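PDB 3LME: possible translation initiation inhibitor from Rhodopseudomonas palustris, which is of unknown function but belongs to the YjgF-like family, its chain folding as a mixed beta sheet backed by helices and assembling into a trimer. Local coordinates for residues G33-D38 with Q116-E121; G47-I52 with R87-K92; R75-V80 with T107-P112. The protein carries 1 engineered substitution. One frame throughout, in Å; residues are numbered along the deposited sequence.

Interaction 1 (G33-D38 with Q116-E121); sequences GMHGTD and QGDIAE. Engineered in segment 33-38: H35 (natural residue Arg).
The imidazole of H35, an engineered residue that replaces a natural arginine, meets D118 OD2 at the edge of its ring, and the ring and carboxylate planes stand 76° apart. OD2 of D118 lies at that edge, though tilted noticeably from the ring plane; A120 O, Q116 CB and E121 CD approach more obliquely. The edge contact is a hydrogen bond from H35 ND1 to D118 OD2, 3.0 Å long and bent to 135° at the hydrogen. The nitrogen comes from the anti side of OD2 and somewhat out of the carboxylate plane. With chi1 at 49°, CG of H35 sits between the backbone N and the carbonyl carbon, which carries the ring toward the loop 116-119.

D118 is itself held in place. Its other oxygen, OD1, accepts I119 N at 2.7 Å and forms a salt bridge with R51 NE of helix 48-64, so both oxygens are engaged and the rotation of the carboxylate is probably restricted. Beside the ring, E121 runs out extended from its backbone, and its CG passes M34 O at 3.5 Å. Its CA-H also points at that carbonyl, with CA 3.3 Å from M34 O. OE2 of E121 accepts a weak hydrogen bond from D115 N.

Farther along, G36 is the centre of an inverse gamma turn that takes the chain out of strand 28-35. Beyond it, the T37 and Q116 side chains cross at about a right angle, T37 CG2 lying 4.1 Å from Q116 NE2.

In this model the histidine-carboxylate hydrogen bond belongs to the engineered H35. The wider setting is that of the fold: the antiparallel neighbours 28-35 and 120-127 give way to loops at a subunit boundary, where E121 packs on T107 of the second subunit, consistent with the intersubunit clefts of YjgF-like trimers.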
ATOM      1  N   GLY A  33      -7.999   2.553   6.041  1.00 43.90           N
ATOM      2  CA  GLY A  33      -7.579   3.941   6.086  1.00 43.94           C
ATOM      3  C   GLY A  33      -8.260   4.655   7.228  1.00 44.41           C
ATOM      4  O   GLY A  33      -9.484   4.572   7.372  1.00 44.84           O
ATOM      5  N   MET A  34      -7.454   5.335   8.042  1.00 44.30           N
ATOM      6  CA  MET A  34      -7.911   6.099   9.185  1.00 44.35           C
ATOM      7  C   MET A  34      -7.629   7.576   9.003  1.00 45.67           C
ATOM      8  O   MET A  34      -6.606   7.958   8.438  1.00 46.25           O
ATOM      9  CB  MET A  34      -7.184   5.624  10.431  1.00 43.68           C
ATOM     10  CG  MET A  34      -7.728   4.297  10.988  1.00 42.24           C
ATOM     11  SD  MET A  34      -9.470   4.332  11.402  1.00 34.05           S
ATOM     12  CE  MET A  34      -9.691   2.592  11.476  1.00 38.53           C
ATOM     13  N   HIS A  35      -8.534   8.431   9.455  1.00 47.12           N
ATOM     14  CA  HIS A  35      -8.169   9.834   9.538  1.00 48.80           C
ATOM     15  C   HIS A  35      -8.603  10.474  10.830  1.00 48.45           C
ATOM     16  O   HIS A  35      -9.185   9.802  11.684  1.00 49.05           O
ATOM     17  CB  HIS A  35      -8.529  10.641   8.277  1.00 49.92           C
ATOM     18  CG  HIS A  35      -9.925  10.451   7.809  1.00 55.66           C
ATOM     19  ND1 HIS A  35     -10.921  11.376   8.054  1.00 61.81           N
ATOM     20  CD2 HIS A  35     -10.502   9.448   7.106  1.00 62.00           C
ATOM     21  CE1 HIS A  35     -12.060  10.944   7.538  1.00 65.12           C
ATOM     22  NE2 HIS A  35     -11.837   9.771   6.964  1.00 67.32           N
ATOM     23  N   GLY A  36      -8.286  11.755  10.990  1.00 48.33           N
ATOM     24  CA  GLY A  36      -8.395  12.457  12.273  1.00 47.73           C
ATOM     25  C   GLY A  36      -9.800  12.878  12.650  1.00 47.77           C
ATOM     26  O   GLY A  36     -10.020  14.017  13.072  1.00 47.54           O
ATOM     27  N   THR A  37     -10.756  11.960  12.512  1.00 47.73           N
ATOM     28  CA  THR A  37     -12.126  12.212  12.945  1.00 47.91           C
ATOM     29  C   THR A  37     -12.323  11.776  14.387  1.00 48.07           C
ATOM     30  O   THR A  37     -11.602  10.903  14.874  1.00 48.13           O
ATOM     31  CB  THR A  37     -13.120  11.404  12.143  1.00 47.92           C
ATOM     32  OG1 THR A  37     -12.750  10.026  12.225  1.00 47.02           O
ATOM     33  CG2 THR A  37     -13.143  11.861  10.713  1.00 48.53           C
ATOM     34  N   ASP A  38     -13.309  12.395  15.043  1.00 47.72           N
ATOM     35  CA  ASP A  38     -13.763  12.027  16.372  1.00 47.73           C
ATOM     36  C   ASP A  38     -14.629  10.809  16.226  1.00 46.93           C
ATOM     37  O   ASP A  38     -15.570  10.830  15.448  1.00 46.63           O
ATOM     38  CB  ASP A  38     -14.596  13.192  16.952  1.00 48.94           C
ATOM     39  CG  ASP A  38     -15.242  12.883  18.327  1.00 51.08           C
ATOM     40  OD1 ASP A  38     -15.806  11.777  18.530  1.00 52.44           O
ATOM     41  OD2 ASP A  38     -15.197  13.784  19.199  1.00 53.10           O
ATOM     42  N   GLN A 116     -13.160  12.958   2.625  1.00 67.52           N
ATOM     43  CA  GLN A 116     -13.776  14.137   3.314  1.00 67.58           C
ATOM     44  C   GLN A 116     -13.098  15.538   3.169  1.00 66.61           C
ATOM     45  O   GLN A 116     -13.604  16.546   3.698  1.00 66.45           O
ATOM     46  CB  GLN A 116     -13.956  13.789   4.808  1.00 68.12           C
ATOM     47  CG  GLN A 116     -15.062  14.506   5.586  1.00 70.50           C
ATOM     48  CD  GLN A 116     -15.730  13.576   6.626  1.00 72.44           C
ATOM     49  OE1 GLN A 116     -16.504  12.677   6.249  1.00 73.96           O
ATOM     50  NE2 GLN A 116     -15.438  13.792   7.925  1.00 68.89           N
ATOM     51  N   GLY A 117     -11.976  15.610   2.451  1.00 65.40           N
ATOM     52  CA  GLY A 117     -11.237  16.873   2.308  1.00 63.50           C
ATOM     53  C   GLY A 117     -10.232  17.043   3.436  1.00 62.30           C
ATOM     54  O   GLY A 117      -9.686  18.136   3.637  1.00 61.80           O
ATOM     55  N   ASP A 118      -9.999  15.940   4.167  1.00 60.91           N
ATOM     56  CA  ASP A 118      -9.031  15.866   5.264  1.00 59.51           C
ATOM     57  C   ASP A 118      -7.598  16.134   4.781  1.00 57.80           C
ATOM     58  O   ASP A 118      -7.311  16.078   3.578  1.00 57.64           O
ATOM     59  CB  ASP A 118      -9.122  14.496   5.957  1.00 60.08           C
ATOM     60  CG  ASP A 118      -8.786  14.559   7.464  1.00 63.13           C
ATOM     61  OD1 ASP A 118      -7.734  15.129   7.859  1.00 64.58           O
ATOM     62  OD2 ASP A 118      -9.594  14.033   8.267  1.00 67.05           O
ATOM     63  N   ILE A 119      -6.708  16.433   5.722  1.00 55.59           N
ATOM     64  CA  ILE A 119      -5.308  16.681   5.405  1.00 53.70           C
ATOM     65  C   ILE A 119      -4.383  15.457   5.438  1.00 52.34           C
ATOM     66  O   ILE A 119      -3.251  15.537   5.001  1.00 52.61           O
ATOM     67  CB  ILE A 119      -4.715  17.770   6.305  1.00 53.65           C
ATOM     68  CG1 ILE A 119      -4.469  17.241   7.727  1.00 53.79           C
ATOM     69  CG2 ILE A 119      -5.601  18.987   6.281  1.00 53.87           C
ATOM     70  CD1 ILE A 119      -3.815  18.253   8.632  1.00 53.88           C
ATOM     71  N   ALA A 120      -4.852  14.334   5.947  1.00 50.62           N
ATOM     72  CA  ALA A 120      -3.995  13.176   6.135  1.00 49.76           C
ATOM     73  C   ALA A 120      -4.826  11.932   6.366  1.00 49.63           C
ATOM     74  O   ALA A 120      -5.823  11.966   7.089  1.00 49.89           O
ATOM     75  CB  ALA A 120      -3.033  13.389   7.294  1.00 49.08           C
ATOM     76  N   GLU A 121      -4.409  10.838   5.748  1.00 49.17           N
ATOM     77  CA  GLU A 121      -5.032   9.555   5.976  1.00 49.63           C
ATOM     78  C   GLU A 121      -3.897   8.541   6.085  1.00 49.53           C
ATOM     79  O   GLU A 121      -2.848   8.734   5.468  1.00 49.50           O
ATOM     80  CB  GLU A 121      -5.948   9.240   4.810  1.00 49.53           C
ATOM     81  CG  GLU A 121      -6.798   8.005   4.977  1.00 51.74           C
ATOM     82  CD  GLU A 121      -7.938   7.969   3.980  1.00 54.82           C
ATOM     83  OE1 GLU A 121      -8.566   6.906   3.832  1.00 57.34           O
ATOM     84  OE2 GLU A 121      -8.219   9.012   3.340  1.00 55.21           O
TER

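Interaction 2 (G47-I52 with R87-K92); sequences GDEARI and RPVVNK
E49 and K92 meet across two helices in a salt bridge, K92 NZ giving a hydrogen bond to E49 OE2 at 3.1 Å. The ammonium comes from above the carboxylate plane, 56° out of it. NZ does not rely on this glutamate alone: D96 of helix 83-98 is its stronger partner. E49 reaches over by an extended chain, with CG anti to the backbone N (chi1 178°).

Several main-chain groups are paired within each helix, R51 N bonding to G47 O and K92 N to P88 O, though helix 83-98 is kinked where the N of P88 and V89 lacks a bond to the preceding turn. N91 OD1 accepts a hydrogen bond from R106, and R87 NH2 forms a salt bridge with D115 of the third subunit.

Below the ion pair the contact is apolar. V89 CG1 packs against I52 CD1 at 3.5 Å and against E49 CA at 3.8 Å, while I52 CD1 also meets V90 CG2.

The axes of segments 48-52 and 87-92 come within 9.6 Å and cross at -59°. Chemistry is divided by depth, with hydrocarbon beneath and an exposed charge pair at the surface, which probably adds a modest attraction between the helices.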
ATOM      1  N   GLY A  47      -7.184  21.776  14.364  1.00 50.60           N
ATOM      2  CA  GLY A  47      -5.754  21.866  14.639  1.00 49.28           C
ATOM      3  C   GLY A  47      -4.959  20.838  13.859  1.00 49.27           C
ATOM      4  O   GLY A  47      -5.246  19.642  13.909  1.00 48.91           O
ATOM      5  N   ASP A  48      -3.960  21.320  13.128  1.00 49.11           N
ATOM      6  CA  ASP A  48      -3.054  20.481  12.375  1.00 49.02           C
ATOM      7  C   ASP A  48      -2.593  19.270  13.174  1.00 49.13           C
ATOM      8  O   ASP A  48      -2.747  18.134  12.748  1.00 50.05           O
ATOM      9  CB  ASP A  48      -1.818  21.288  12.015  1.00 49.61           C
ATOM     10  CG  ASP A  48      -2.004  22.176  10.794  1.00 50.67           C
ATOM     11  OD1 ASP A  48      -3.099  22.160  10.195  1.00 52.22           O
ATOM     12  OD2 ASP A  48      -1.032  22.898  10.435  1.00 51.23           O
ATOM     13  N   GLU A  49      -1.991  19.513  14.324  1.00 48.59           N
ATOM     14  CA  GLU A  49      -1.370  18.456  15.092  1.00 48.36           C
ATOM     15  C   GLU A  49      -2.404  17.566  15.827  1.00 48.30           C
ATOM     16  O   GLU A  49      -2.263  16.350  15.912  1.00 48.36           O
ATOM     17  CB  GLU A  49      -0.384  19.106  16.039  1.00 48.15           C
ATOM     18  CG  GLU A  49       0.334  18.186  16.962  1.00 50.50           C
ATOM     19  CD  GLU A  49       1.375  18.942  17.759  1.00 54.52           C
ATOM     20  OE1 GLU A  49       2.000  19.868  17.170  1.00 54.23           O
ATOM     21  OE2 GLU A  49       1.562  18.612  18.961  1.00 54.18           O
ATOM     22  N   ALA A  50      -3.463  18.184  16.338  1.00 48.31           N
ATOM     23  CA  ALA A  50      -4.556  17.462  16.945  1.00 47.12           C
ATOM     24  C   ALA A  50      -5.120  16.516  15.912  1.00 47.02           C
ATOM     25  O   ALA A  50      -5.450  15.389  16.242  1.00 48.10           O
ATOM     26  CB  ALA A  50      -5.616  18.425  17.441  1.00 46.43           C
ATOM     27  N   ARG A  51      -5.204  16.956  14.655  1.00 46.82           N
ATOM     28  CA  ARG A  51      -5.780  16.143  13.575  1.00 46.26           C
ATOM     29  C   ARG A  51      -4.983  14.891  13.300  1.00 45.50           C
ATOM     30  O   ARG A  51      -5.531  13.802  13.211  1.00 45.45           O
ATOM     31  CB  ARG A  51      -5.842  16.946  12.302  1.00 46.51           C
ATOM     32  CG  ARG A  51      -6.692  16.324  11.256  1.00 50.01           C
ATOM     33  CD  ARG A  51      -8.155  16.700  11.427  1.00 57.43           C
ATOM     34  NE  ARG A  51      -8.705  17.015  10.118  1.00 64.57           N
ATOM     35  CZ  ARG A  51      -8.861  18.253   9.648  1.00 66.52           C
ATOM     36  NH1 ARG A  51      -9.349  18.428   8.420  1.00 68.30           N
ATOM     37  NH2 ARG A  51      -8.562  19.304  10.407  1.00 65.02           N
ATOM     38  N   ILE A  52      -3.677  15.065  13.167  1.00 44.87           N
ATOM     39  CA  ILE A  52      -2.784  13.980  12.907  1.00 44.24           C
ATOM     40  C   ILE A  52      -2.639  13.041  14.100  1.00 44.80           C
ATOM     41  O   ILE A  52      -2.679  11.801  13.910  1.00 45.48           O
ATOM     42  CB  ILE A  52      -1.443  14.505  12.434  1.00 44.22           C
ATOM     43  CG1 ILE A  52      -1.553  14.877  10.956  1.00 43.05           C
ATOM     44  CG2 ILE A  52      -0.357  13.447  12.625  1.00 43.54           C
ATOM     45  CD1 ILE A  52      -0.542  15.858  10.511  1.00 43.40           C
ATOM     46  N   ARG A  87       4.746  16.766   6.827  1.00 53.08           N
ATOM     47  CA  ARG A  87       5.740  15.780   7.150  1.00 52.46           C
ATOM     48  C   ARG A  87       6.331  16.086   8.534  1.00 51.61           C
ATOM     49  O   ARG A  87       6.434  15.189   9.358  1.00 51.42           O
ATOM     50  CB  ARG A  87       6.812  15.689   6.072  1.00 52.50           C
ATOM     51  CG  ARG A  87       7.429  14.325   5.992  1.00 54.39           C
ATOM     52  CD  ARG A  87       8.875  14.383   5.641  1.00 58.94           C
ATOM     53  NE  ARG A  87       9.654  15.203   6.596  1.00 63.99           N
ATOM     54  CZ  ARG A  87      10.257  16.370   6.300  1.00 63.64           C
ATOM     55  NH1 ARG A  87      10.955  17.021   7.236  1.00 61.77           N
ATOM     56  NH2 ARG A  87      10.173  16.879   5.067  1.00 61.07           N
ATOM     57  N   PRO A  88       6.692  17.358   8.805  1.00 50.78           N
ATOM     58  CA  PRO A  88       7.218  17.658  10.148  1.00 50.25           C
ATOM     59  C   PRO A  88       6.207  17.412  11.292  1.00 49.68           C
ATOM     60  O   PRO A  88       6.606  17.126  12.439  1.00 49.46           O
ATOM     61  CB  PRO A  88       7.583  19.153  10.077  1.00 49.99           C
ATOM     62  CG  PRO A  88       7.040  19.646   8.772  1.00 50.32           C
ATOM     63  CD  PRO A  88       6.885  18.481   7.874  1.00 50.63           C
ATOM     64  N   VAL A  89       4.920  17.527  10.984  1.00 48.42           N
ATOM     65  CA  VAL A  89       3.911  17.314  11.990  1.00 47.35           C
ATOM     66  C   VAL A  89       3.847  15.813  12.278  1.00 47.00           C
ATOM     67  O   VAL A  89       3.931  15.398  13.443  1.00 47.92           O
ATOM     68  CB  VAL A  89       2.536  17.887  11.567  1.00 47.89           C
ATOM     69  CG1 VAL A  89       1.527  17.718  12.690  1.00 46.11           C
ATOM     70  CG2 VAL A  89       2.650  19.387  11.143  1.00 46.66           C
ATOM     71  N   VAL A  90       3.744  15.004  11.225  1.00 45.27           N
ATOM     72  CA  VAL A  90       3.799  13.544  11.348  1.00 43.84           C
ATOM     73  C   VAL A  90       5.052  13.107  12.133  1.00 43.80           C
ATOM     74  O   VAL A  90       5.002  12.241  13.011  1.00 43.40           O
ATOM     75  CB  VAL A  90       3.754  12.877   9.940  1.00 43.61           C
ATOM     76  CG1 VAL A  90       3.945  11.384  10.027  1.00 43.44           C
ATOM     77  CG2 VAL A  90       2.459  13.184   9.243  1.00 41.48           C
ATOM     78  N   ASN A  91       6.181  13.724  11.829  1.00 44.09           N
ATOM     79  CA  ASN A  91       7.377  13.474  12.604  1.00 44.65           C
ATOM     80  C   ASN A  91       7.135  13.748  14.089  1.00 45.27           C
ATOM     81  O   ASN A  91       7.307  12.850  14.932  1.00 45.81           O
ATOM     82  CB  ASN A  91       8.559  14.271  12.056  1.00 44.03           C
ATOM     83  CG  ASN A  91       9.004  13.778  10.693  1.00 45.39           C
ATOM     84  OD1 ASN A  91       8.659  12.675  10.243  1.00 45.00           O
ATOM     85  ND2 ASN A  91       9.774  14.598  10.020  1.00 48.88           N
ATOM     86  N   LYS A  92       6.684  14.962  14.398  1.00 45.21           N
ATOM     87  CA  LYS A  92       6.457  15.371  15.765  1.00 45.71           C
ATOM     88  C   LYS A  92       5.469  14.408  16.476  1.00 45.93           C
ATOM     89  O   LYS A  92       5.703  13.961  17.609  1.00 45.94           O
ATOM     90  CB  LYS A  92       5.970  16.819  15.747  1.00 45.89           C
ATOM     91  CG  LYS A  92       5.248  17.292  16.950  1.00 48.15           C
ATOM     92  CD  LYS A  92       6.141  18.114  17.879  1.00 53.61           C
ATOM     93  CE  LYS A  92       5.749  17.861  19.370  1.00 56.35           C
ATOM     94  NZ  LYS A  92       4.325  17.355  19.604  1.00 54.85           N
TER

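Interaction 3 (R75-V80 with T107-P112); sequences RLTVFV and TVLQVP. With SO4 (sulfate ion), chain N.
T77 and T107 lie side by side on one face of two parallel strands, their CG2 methyls 3.5 Å apart. With chi1 165°, OG1 of T107 is anti to the backbone N and CG2 falls between N and the carbonyl carbon, facing T77. Next along the same face, F79 and L109 point the same way. L109 CD1 approaches the ring obliquely and comes 3.4 Å from F79 CE1. V78 and V108 pair on the opposite face, V78 CB lying 4.2 Å from V108 CG2.

This register is set by a ladder of backbone bonds. T107 N gives to L76 O, V78 N donates to T107 O at 2.8 Å, L109 N follows to V78 O, and V80 N reaches L109 O almost straight (174° at the hydrogen). A weaker bond from V111 N to V80 O carries the pairing just past strand 106-110.

V108 N points away from this ladder and instead bonds to O1 of a sulfate ion at 2.6 Å, probably taken from the crystallisation liquor. H35 NE2 of the third subunit hydrogen-bonds to the same ion. T107 OG1 makes a weak bond to E121 OE1 of that subunit.

The two strands form the parallel pair of a right-handed beta-alpha-beta unit connected by helix 83-98, whose V83 and R87 pack on V108. Strand 120-127 flanks 73-80 on its other side, while helix 48-64 brings M55 against V78.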
ATOM      1  N   ARG A  75       4.157  -1.684   8.694  1.00 44.22           N
ATOM      2  CA  ARG A  75       4.160  -0.654   7.654  1.00 44.92           C
ATOM      3  C   ARG A  75       3.145   0.431   7.901  1.00 44.99           C
ATOM      4  O   ARG A  75       1.994   0.139   8.223  1.00 45.22           O
ATOM      5  CB  ARG A  75       3.909  -1.237   6.251  1.00 44.91           C
ATOM      6  CG  ARG A  75       4.095  -0.220   5.137  1.00 44.68           C
ATOM      7  CD  ARG A  75       3.498  -0.717   3.804  1.00 47.30           C
ATOM      8  NE  ARG A  75       4.248  -1.850   3.275  1.00 45.99           N
ATOM      9  CZ  ARG A  75       5.501  -1.777   2.836  1.00 45.62           C
ATOM     10  NH1 ARG A  75       6.118  -2.872   2.400  1.00 46.03           N
ATOM     11  NH2 ARG A  75       6.141  -0.620   2.848  1.00 44.71           N
ATOM     12  N   LEU A  76       3.572   1.674   7.704  1.00 44.70           N
ATOM     13  CA  LEU A  76       2.684   2.811   7.770  1.00 44.74           C
ATOM     14  C   LEU A  76       2.749   3.548   6.445  1.00 45.09           C
ATOM     15  O   LEU A  76       3.835   3.914   6.001  1.00 45.99           O
ATOM     16  CB  LEU A  76       3.113   3.738   8.905  1.00 44.72           C
ATOM     17  CG  LEU A  76       3.083   3.186  10.337  1.00 43.99           C
ATOM     18  CD1 LEU A  76       3.499   4.260  11.297  1.00 42.11           C
ATOM     19  CD2 LEU A  76       1.694   2.712  10.689  1.00 42.77           C
ATOM     20  N   THR A  77       1.608   3.751   5.788  1.00 44.87           N
ATOM     21  CA  THR A  77       1.598   4.573   4.582  1.00 44.45           C
ATOM     22  C   THR A  77       0.780   5.823   4.872  1.00 44.30           C
ATOM     23  O   THR A  77      -0.433   5.773   5.012  1.00 43.73           O
ATOM     24  CB  THR A  77       1.089   3.784   3.333  1.00 44.84           C
ATOM     25  OG1 THR A  77       1.643   2.452   3.340  1.00 45.43           O
ATOM     26  CG2 THR A  77       1.500   4.486   2.031  1.00 43.50           C
ATOM     27  N   VAL A  78       1.463   6.943   5.036  1.00 44.46           N
ATOM     28  CA  VAL A  78       0.776   8.191   5.313  1.00 44.60           C
ATOM     29  C   VAL A  78       0.588   8.964   4.018  1.00 45.45           C
ATOM     30  O   VAL A  78       1.561   9.284   3.316  1.00 45.72           O
ATOM     31  CB  VAL A  78       1.537   9.046   6.324  1.00 44.43           C
ATOM     32  CG1 VAL A  78       0.611  10.089   6.955  1.00 43.72           C
ATOM     33  CG2 VAL A  78       2.109   8.178   7.394  1.00 43.51           C
ATOM     34  N   PHE A  79      -0.671   9.221   3.683  1.00 46.13           N
ATOM     35  CA  PHE A  79      -1.015  10.122   2.587  1.00 46.64           C
ATOM     36  C   PHE A  79      -1.438  11.464   3.175  1.00 46.94           C
ATOM     37  O   PHE A  79      -2.321  11.545   4.029  1.00 47.27           O
ATOM     38  CB  PHE A  79      -2.145   9.538   1.749  1.00 46.64           C
ATOM     39  CG  PHE A  79      -1.952   8.095   1.393  1.00 47.45           C
ATOM     40  CD1 PHE A  79      -1.324   7.739   0.210  1.00 46.29           C
ATOM     41  CD2 PHE A  79      -2.404   7.090   2.240  1.00 48.86           C
ATOM     42  CE1 PHE A  79      -1.136   6.406  -0.130  1.00 47.07           C
ATOM     43  CE2 PHE A  79      -2.232   5.728   1.900  1.00 49.58           C
ATOM     44  CZ  PHE A  79      -1.590   5.400   0.709  1.00 49.66           C
ATOM     45  N   VAL A  80      -0.780  12.516   2.732  1.00 47.17           N
ATOM     46  CA  VAL A  80      -1.108  13.845   3.165  1.00 47.19           C
ATOM     47  C   VAL A  80      -1.317  14.763   1.954  1.00 48.05           C
ATOM     48  O   VAL A  80      -1.104  14.396   0.795  1.00 47.73           O
ATOM     49  CB  VAL A  80      -0.013  14.441   4.097  1.00 47.20           C
ATOM     50  CG1 VAL A  80       0.381  13.454   5.161  1.00 45.99           C
ATOM     51  CG2 VAL A  80       1.203  14.875   3.292  1.00 46.63           C
ATOM     52  N   THR A 107       6.118   5.185   4.711  1.00 46.29           N
ATOM     53  CA  THR A 107       6.188   5.938   3.476  1.00 46.62           C
ATOM     54  C   THR A 107       5.194   7.110   3.509  1.00 46.53           C
ATOM     55  O   THR A 107       4.035   6.899   3.813  1.00 46.70           O
ATOM     56  CB  THR A 107       6.046   4.996   2.244  1.00 46.38           C
ATOM     57  OG1 THR A 107       5.781   5.768   1.081  1.00 47.10           O
ATOM     58  CG2 THR A 107       4.925   4.003   2.433  1.00 47.95           C
ATOM     59  N   VAL A 108       5.669   8.331   3.237  1.00 47.12           N
ATOM     60  CA  VAL A 108       4.839   9.557   3.255  1.00 47.99           C
ATOM     61  C   VAL A 108       4.704  10.178   1.851  1.00 48.71           C
ATOM     62  O   VAL A 108       5.675  10.676   1.295  1.00 49.48           O
ATOM     63  CB  VAL A 108       5.418  10.666   4.242  1.00 48.31           C
ATOM     64  CG1 VAL A 108       4.575  11.919   4.227  1.00 46.82           C
ATOM     65  CG2 VAL A 108       5.532  10.170   5.693  1.00 47.83           C
ATOM     66  N   LEU A 109       3.507  10.172   1.274  1.00 49.55           N
ATOM     67  CA  LEU A 109       3.316  10.789  -0.063  1.00 50.26           C
ATOM     68  C   LEU A 109       2.323  11.922  -0.036  1.00 50.26           C
ATOM     69  O   LEU A 109       1.400  11.912   0.776  1.00 50.27           O
ATOM     70  CB  LEU A 109       2.814   9.777  -1.088  1.00 50.09           C
ATOM     71  CG  LEU A 109       3.169   8.337  -0.779  1.00 51.50           C
ATOM     72  CD1 LEU A 109       1.946   7.523  -1.019  1.00 53.52           C
ATOM     73  CD2 LEU A 109       4.330   7.865  -1.616  1.00 51.77           C
ATOM     74  N   GLN A 110       2.510  12.887  -0.931  1.00 50.72           N
ATOM     75  CA  GLN A 110       1.497  13.915  -1.152  1.00 51.51           C
ATOM     76  C   GLN A 110       0.455  13.393  -2.118  1.00 52.30           C
ATOM     77  O   GLN A 110       0.754  12.588  -2.993  1.00 53.39           O
ATOM     78  CB  GLN A 110       2.117  15.192  -1.686  1.00 50.80           C
ATOM     79  CG  GLN A 110       1.224  16.397  -1.593  1.00 49.68           C
ATOM     80  CD  GLN A 110       1.951  17.659  -2.021  1.00 49.72           C
ATOM     81  OE1 GLN A 110       2.955  18.049  -1.405  1.00 48.78           O
ATOM     82  NE2 GLN A 110       1.464  18.296  -3.099  1.00 47.73           N
ATOM     83  N   VAL A 111      -0.768  13.867  -1.978  1.00 53.12           N
ATOM     84  CA  VAL A 111      -1.870  13.334  -2.753  1.00 53.54           C
ATOM     85  C   VAL A 111      -2.860  14.501  -2.923  1.00 54.44           C
ATOM     86  O   VAL A 111      -2.821  15.432  -2.136  1.00 54.83           O
ATOM     87  CB  VAL A 111      -2.387  12.071  -2.025  1.00 53.29           C
ATOM     88  CG1 VAL A 111      -3.738  12.276  -1.383  1.00 52.65           C
ATOM     89  CG2 VAL A 111      -2.375  10.889  -2.953  1.00 53.03           C
ATOM     90  N   PRO A 112      -3.699  14.515  -3.973  1.00 55.74           N
ATOM     91  CA  PRO A 112      -4.499  15.755  -4.094  1.00 56.71           C
ATOM     92  C   PRO A 112      -5.753  15.818  -3.213  1.00 57.72           C
ATOM     93  O   PRO A 112      -6.048  16.866  -2.657  1.00 57.63           O
ATOM     94  CB  PRO A 112      -4.890  15.786  -5.585  1.00 56.53           C
ATOM     95  CG  PRO A 112      -4.030  14.737  -6.253  1.00 56.34           C
ATOM     96  CD  PRO A 112      -3.812  13.697  -5.191  1.00 55.77           C
TER
HETATM   97  S   SO4 N  15       9.252   9.470   2.862  0.50 54.84           S
HETATM   98  O1  SO4 N  15       8.031   8.898   2.312  0.50 52.04           O
HETATM   99  O2  SO4 N  15       9.947   8.463   3.704  0.50 55.12           O
HETATM  100  O3  SO4 N  15      10.117   9.936   1.783  0.50 53.58           O
HETATM  101  O4  SO4 N  15       8.924  10.634   3.694  0.50 54.91           O

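How the interactions relate
Interaction 3 is the most uniformly buried, a parallel strand pair held by main-chain bonds and apolar side chains. Interaction 1 is also largely buried but polar, placed where two antiparallel strands run into loops, while interaction 2 is only partly buried and ends in charge at the surface. Strand 120-127 and the loop before it unite the first and third: E121 N probably hydrogen-bonds to F79 O, and I119 O packs on V80 CB. Helix 48-64 joins interaction 2 to interaction 1, I52 CG1 packing on A120 CB. Helix 83-98 connects the two strands of interaction 3, and V90 CG2 touches V78 CG1, bringing interaction 2 against the sheet.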